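PDB 2HDW: uncharacterized protein PA2218 from Pseudomonas aeruginosa, which is of unknown function but adopts the alpha/beta hydrolase fold and probably acts as a hydrolase. Local coordinates for residues N75-P88 and F125-G139. Sequence-based numbering, arbitrary orientation.
Sequences NRYGITLAADLYLP and FVTLAFDPSYTGESG
The ring of Y134 meets I79 at its hydroxyl end, where the methyl CD1 of I79 comes obliquely to the ring, 3.5 Å from CZ and close to CE2 and OH; the two side chains cross at about a right angle. At Y86, T127 OG1 lies closest to the CB methylene, 3.3 Å away, and stands obliquely to the ring, nearest CD2 and CG. At chi1 64° the T127 hydroxyl stands between its own N and carbonyl carbon and hydrogen-bonds A117 O of helix 112-122. The beta-branched side chain suits an extended strand while the hydroxyl ties it to the helix. F130 offers CB to A83 CB at 3.6 Å while its ring turns away toward V100 of strand 96-102. A83 CB also meets L128 CD1 at 3.5 Å, tighter than usual for two carbons.

Y86 and T127 lie on one face of the antiparallel pair 80-88/126-130, and A83, L128 and F130 on the other; D84–A129 and Y86–T127 are its hydrogen-bonded pairs. The strands belong to the largely parallel central sheet of the alpha/beta hydrolase fold, at its antiparallel end, where 80-88 lies between 66-74 and 126-130.

D131 N carries the pairing on by bonding to A82 O. The chain then loops back, and S138 OG accepts the N-H of A82, N to OG 2.9 Å, nearly straight at 164°, and donates to D131 O from above the carbonyl plane; serine is short enough to join both backbones. G139 N reaches T80 O. The carboxylate of D131 holds the turn, taking the N-H of E137 on OD2 from above its plane, while K109 forms salt bridges with both D131 and E137. Nearby, S133 OG packs against L81 CD2 at 3.3 Å and is hydrogen-bonded to D154 of helix 148-164.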
loop_
_atom_site.group_PDB
_atom_site.type_symbol
_atom_site.label_atom_id
_atom_site.label_comp_id
_atom_site.label_asym_id
_atom_site.label_seq_id
_atom_site.Cartn_x
_atom_site.Cartn_y
_atom_site.Cartn_z
ATOM N N ASN A 75 -9.734 -12.259 4.823
ATOM C CA ASN A 75 -9.384 -11.452 5.984
ATOM C C ASN A 75 -10.462 -11.684 7.040
ATOM O O ASN A 75 -11.450 -12.381 6.777
ATOM C CB ASN A 75 -9.249 -9.960 5.641
ATOM C CG ASN A 75 -10.544 -9.323 5.166
ATOM O OD1 ASN A 75 -11.642 -9.820 5.423
ATOM N ND2 ASN A 75 -10.415 -8.185 4.488
ATOM N N ARG A 76 -10.272 -11.118 8.229
ATOM C CA ARG A 76 -11.221 -11.310 9.327
ATOM C C ARG A 76 -12.624 -10.787 9.062
ATOM O O ARG A 76 -13.577 -11.152 9.753
ATOM C CB ARG A 76 -10.694 -10.659 10.614
ATOM C CG ARG A 76 -9.449 -11.307 11.198
ATOM C CD ARG A 76 -9.120 -10.750 12.581
ATOM N NE ARG A 76 -9.094 -9.291 12.600
ATOM C CZ ARG A 76 -10.105 -8.530 13.009
ATOM N NH1 ARG A 76 -11.228 -9.091 13.439
ATOM N NH2 ARG A 76 -9.995 -7.204 12.980
ATOM N N TYR A 77 -12.758 -9.925 8.065
ATOM C CA TYR A 77 -14.063 -9.361 7.772
ATOM C C TYR A 77 -14.809 -10.116 6.678
ATOM O O TYR A 77 -15.856 -9.666 6.199
ATOM C CB TYR A 77 -13.906 -7.875 7.440
ATOM C CG TYR A 77 -13.349 -7.083 8.614
ATOM C CD1 TYR A 77 -13.887 -7.232 9.898
ATOM C CD2 TYR A 77 -12.303 -6.178 8.443
ATOM C CE1 TYR A 77 -13.395 -6.497 10.982
ATOM C CE2 TYR A 77 -11.807 -5.434 9.514
ATOM C CZ TYR A 77 -12.357 -5.598 10.780
ATOM O OH TYR A 77 -11.882 -4.846 11.833
ATOM N N GLY A 78 -14.258 -11.267 6.296
ATOM C CA GLY A 78 -14.881 -12.115 5.291
ATOM C C GLY A 78 -14.583 -11.832 3.831
ATOM O O GLY A 78 -15.231 -12.393 2.948
ATOM N N ILE A 79 -13.610 -10.974 3.555
ATOM C CA ILE A 79 -13.285 -10.661 2.169
ATOM C C ILE A 79 -12.079 -11.475 1.720
ATOM O O ILE A 79 -11.087 -11.574 2.446
ATOM C CB ILE A 79 -12.983 -9.154 1.999
ATOM C CG1 ILE A 79 -14.167 -8.335 2.528
ATOM C CG2 ILE A 79 -12.725 -8.829 0.524
ATOM C CD1 ILE A 79 -13.994 -6.824 2.418
ATOM N N THR A 80 -12.181 -12.070 0.533
ATOM C CA THR A 80 -11.098 -12.871 -0.028
ATOM C C THR A 80 -10.239 -11.985 -0.922
ATOM O O THR A 80 -10.748 -11.324 -1.831
ATOM C CB THR A 80 -11.650 -14.049 -0.854
ATOM O OG1 THR A 80 -12.423 -14.903 -0.001
ATOM C CG2 THR A 80 -10.511 -14.857 -1.471
ATOM N N LEU A 81 -8.938 -11.966 -0.648
ATOM C CA LEU A 81 -8.009 -11.140 -1.409
ATOM C C LEU A 81 -7.173 -11.940 -2.400
ATOM O O LEU A 81 -6.916 -13.124 -2.197
ATOM C CB LEU A 81 -7.071 -10.402 -0.450
ATOM C CG LEU A 81 -7.716 -9.662 0.724
ATOM C CD1 LEU A 81 -6.629 -9.068 1.604
ATOM C CD2 LEU A 81 -8.646 -8.567 0.210
ATOM N N ALA A 82 -6.761 -11.282 -3.479
ATOM C CA ALA A 82 -5.924 -11.907 -4.495
ATOM C C ALA A 82 -4.511 -11.353 -4.334
ATOM O O ALA A 82 -4.329 -10.195 -3.959
ATOM C CB ALA A 82 -6.459 -11.596 -5.895
ATOM N N ALA A 83 -3.508 -12.173 -4.621
ATOM C CA ALA A 83 -2.131 -11.727 -4.477
ATOM C C ALA A 83 -1.152 -12.516 -5.335
ATOM O O ALA A 83 -1.467 -13.605 -5.823
ATOM C CB ALA A 83 -1.712 -11.818 -3.011
ATOM N N ASP A 84 0.034 -11.942 -5.519
ATOM C CA ASP A 84 1.102 -12.579 -6.276
ATOM C C ASP A 84 2.148 -12.972 -5.247
ATOM O O ASP A 84 2.564 -12.151 -4.429
ATOM C CB ASP A 84 1.731 -11.609 -7.285
ATOM C CG ASP A 84 0.848 -11.358 -8.494
ATOM O OD1 ASP A 84 0.526 -12.334 -9.209
ATOM O OD2 ASP A 84 0.483 -10.183 -8.739
ATOM N N LEU A 85 2.559 -14.232 -5.289
ATOM C CA LEU A 85 3.558 -14.762 -4.375
ATOM C C LEU A 85 4.845 -15.034 -5.150
ATOM O O LEU A 85 4.815 -15.691 -6.190
ATOM C CB LEU A 85 3.047 -16.060 -3.758
ATOM C CG LEU A 85 3.986 -16.859 -2.854
ATOM C CD1 LEU A 85 4.240 -16.100 -1.556
ATOM C CD2 LEU A 85 3.354 -18.207 -2.567
ATOM N N TYR A 86 5.964 -14.527 -4.640
ATOM C CA TYR A 86 7.266 -14.713 -5.280
ATOM C C TYR A 86 8.226 -15.400 -4.318
ATOM O O TYR A 86 8.340 -14.999 -3.159
ATOM C CB TYR A 86 7.863 -13.360 -5.681
ATOM C CG TYR A 86 7.016 -12.537 -6.624
ATOM C CD1 TYR A 86 7.237 -12.561 -8.005
ATOM C CD2 TYR A 86 5.994 -11.728 -6.136
ATOM C CE1 TYR A 86 6.455 -11.788 -8.874
ATOM C CE2 TYR A 86 5.209 -10.961 -6.986
ATOM C CZ TYR A 86 5.441 -10.991 -8.352
ATOM O OH TYR A 86 4.647 -10.222 -9.176
ATOM N N LEU A 87 8.919 -16.428 -4.800
ATOM C CA LEU A 87 9.882 -17.154 -3.975
ATOM C C LEU A 87 11.210 -17.326 -4.697
ATOM O O LEU A 87 11.253 -17.436 -5.923
ATOM C CB LEU A 87 9.357 -18.550 -3.608
ATOM C CG LEU A 87 8.024 -18.694 -2.867
ATOM C CD1 LEU A 87 6.873 -18.411 -3.823
ATOM C CD2 LEU A 87 7.906 -20.107 -2.315
ATOM N N PRO A 88 12.318 -17.340 -3.942
ATOM C CA PRO A 88 13.646 -17.513 -4.539
ATOM C C PRO A 88 13.736 -18.951 -5.060
ATOM O O PRO A 88 13.085 -19.841 -4.516
ATOM C CB PRO A 88 14.595 -17.281 -3.356
ATOM C CG PRO A 88 13.797 -16.415 -2.415
ATOM C CD PRO A 88 12.416 -17.014 -2.509
ATOM N N PHE A 125 14.165 -13.236 -0.196
ATOM C CA PHE A 125 12.976 -13.289 0.656
ATOM C C PHE A 125 11.782 -13.897 -0.081
ATOM O O PHE A 125 11.706 -13.854 -1.305
ATOM C CB PHE A 125 12.596 -11.872 1.124
ATOM C CG PHE A 125 13.677 -11.173 1.916
ATOM C CD1 PHE A 125 13.726 -11.284 3.303
ATOM C CD2 PHE A 125 14.658 -10.421 1.273
ATOM C CE1 PHE A 125 14.737 -10.653 4.040
ATOM C CE2 PHE A 125 15.678 -9.786 2.003
ATOM C CZ PHE A 125 15.714 -9.904 3.386
ATOM N N VAL A 126 10.864 -14.489 0.672
ATOM C CA VAL A 126 9.640 -15.019 0.086
ATOM C C VAL A 126 8.760 -13.774 0.166
ATOM O O VAL A 126 8.669 -13.169 1.228
ATOM C CB VAL A 126 9.017 -16.127 0.951
ATOM C CG1 VAL A 126 7.591 -16.389 0.499
ATOM C CG2 VAL A 126 9.846 -17.399 0.849
ATOM N N THR A 127 8.125 -13.382 -0.934
ATOM C CA THR A 127 7.315 -12.167 -0.909
ATOM C C THR A 127 5.905 -12.299 -1.455
ATOM O O THR A 127 5.584 -13.228 -2.199
ATOM C CB THR A 127 8.014 -11.029 -1.665
ATOM O OG1 THR A 127 8.133 -11.381 -3.047
ATOM C CG2 THR A 127 9.404 -10.784 -1.086
ATOM N N LEU A 128 5.072 -11.332 -1.090
ATOM C CA LEU A 128 3.681 -11.327 -1.500
ATOM C C LEU A 128 3.170 -9.899 -1.724
ATOM O O LEU A 128 3.313 -9.038 -0.855
ATOM C CB LEU A 128 2.860 -12.020 -0.409
ATOM C CG LEU A 128 1.370 -12.311 -0.575
ATOM C CD1 LEU A 128 1.151 -13.278 -1.735
ATOM C CD2 LEU A 128 0.838 -12.911 0.721
ATOM N N ALA A 129 2.594 -9.654 -2.899
ATOM C CA ALA A 129 2.013 -8.357 -3.241
ATOM C C ALA A 129 0.523 -8.666 -3.393
ATOM O O ALA A 129 0.144 -9.546 -4.166
ATOM C CB ALA A 129 2.596 -7.831 -4.562
ATOM N N PHE A 130 -0.322 -7.950 -2.656
ATOM C CA PHE A 130 -1.752 -8.217 -2.687
ATOM C C PHE A 130 -2.633 -7.049 -3.104
ATOM O O PHE A 130 -2.234 -5.886 -3.026
ATOM C CB PHE A 130 -2.197 -8.680 -1.300
ATOM C CG PHE A 130 -2.088 -7.610 -0.248
ATOM C CD1 PHE A 130 -3.107 -6.670 -0.082
ATOM C CD2 PHE A 130 -0.951 -7.515 0.554
ATOM C CE1 PHE A 130 -2.995 -5.649 0.864
ATOM C CE2 PHE A 130 -0.825 -6.500 1.504
ATOM C CZ PHE A 130 -1.851 -5.564 1.660
ATOM N N ASP A 131 -3.840 -7.379 -3.551
ATOM C CA ASP A 131 -4.816 -6.369 -3.920
ATOM C C ASP A 131 -5.706 -6.146 -2.701
ATOM O O ASP A 131 -6.290 -7.090 -2.158
ATOM C CB ASP A 131 -5.677 -6.829 -5.100
ATOM C CG ASP A 131 -4.941 -6.756 -6.423
ATOM O OD1 ASP A 131 -4.033 -5.903 -6.549
ATOM O OD2 ASP A 131 -5.284 -7.532 -7.343
ATOM N N PRO A 132 -5.801 -4.890 -2.238
ATOM C CA PRO A 132 -6.631 -4.556 -1.076
ATOM C C PRO A 132 -8.091 -4.949 -1.299
ATOM O O PRO A 132 -8.537 -5.101 -2.442
ATOM C CB PRO A 132 -6.464 -3.041 -0.958
ATOM C CG PRO A 132 -5.071 -2.815 -1.486
ATOM C CD PRO A 132 -5.031 -3.718 -2.694
ATOM N N SER A 133 -8.823 -5.128 -0.201
ATOM C CA SER A 133 -10.243 -5.475 -0.259
ATOM C C SER A 133 -10.994 -4.560 -1.230
ATOM O O SER A 133 -10.704 -3.369 -1.312
ATOM C CB SER A 133 -10.878 -5.348 1.135
ATOM O OG SER A 133 -10.547 -6.449 1.973
ATOM N N TYR A 134 -11.954 -5.125 -1.957
ATOM C CA TYR A 134 -12.777 -4.376 -2.910
ATOM C C TYR A 134 -12.060 -3.873 -4.165
ATOM O O TYR A 134 -12.690 -3.216 -5.000
ATOM C CB TYR A 134 -13.417 -3.159 -2.233
ATOM C CG TYR A 134 -14.213 -3.445 -0.985
ATOM C CD1 TYR A 134 -15.509 -3.960 -1.051
ATOM C CD2 TYR A 134 -13.679 -3.169 0.271
ATOM C CE1 TYR A 134 -16.249 -4.190 0.111
ATOM C CE2 TYR A 134 -14.409 -3.394 1.435
ATOM C CZ TYR A 134 -15.688 -3.904 1.351
ATOM O OH TYR A 134 -16.381 -4.148 2.517
ATOM N N THR A 135 -10.768 -4.162 -4.308
ATOM C CA THR A 135 -10.020 -3.682 -5.472
ATOM C C THR A 135 -9.235 -4.760 -6.215
ATOM O O THR A 135 -9.086 -5.881 -5.731
ATOM C CB THR A 135 -9.021 -2.568 -5.076
ATOM O OG1 THR A 135 -7.946 -3.131 -4.314
ATOM C CG2 THR A 135 -9.719 -1.504 -4.233
ATOM N N GLY A 136 -8.730 -4.403 -7.395
ATOM C CA GLY A 136 -7.961 -5.342 -8.195
ATOM C C GLY A 136 -8.714 -6.626 -8.485
ATOM O O GLY A 136 -9.858 -6.595 -8.942
ATOM N N GLU A 137 -8.074 -7.762 -8.224
ATOM C CA GLU A 137 -8.713 -9.053 -8.450
ATOM C C GLU A 137 -9.350 -9.590 -7.175
ATOM O O GLU A 137 -9.982 -10.647 -7.183
ATOM C CB GLU A 137 -7.698 -10.061 -8.993
ATOM C CG GLU A 137 -7.142 -9.677 -10.349
ATOM C CD GLU A 137 -6.277 -10.755 -10.951
ATOM O OE1 GLU A 137 -5.191 -11.025 -10.404
ATOM O OE2 GLU A 137 -6.688 -11.338 -11.973
ATOM N N SER A 138 -9.181 -8.864 -6.074
ATOM C CA SER A 138 -9.773 -9.280 -4.803
ATOM C C SER A 138 -11.295 -9.179 -4.844
ATOM O O SER A 138 -11.866 -8.506 -5.707
ATOM C CB SER A 138 -9.248 -8.414 -3.660
ATOM O OG SER A 138 -7.871 -8.646 -3.443
ATOM N N GLY A 139 -11.944 -9.858 -3.904
ATOM C CA GLY A 139 -13.392 -9.828 -3.829
ATOM C C GLY A 139 -13.866 -8.605 -3.070
ATOM O O GLY A 139 -13.066 -7.755 -2.673
#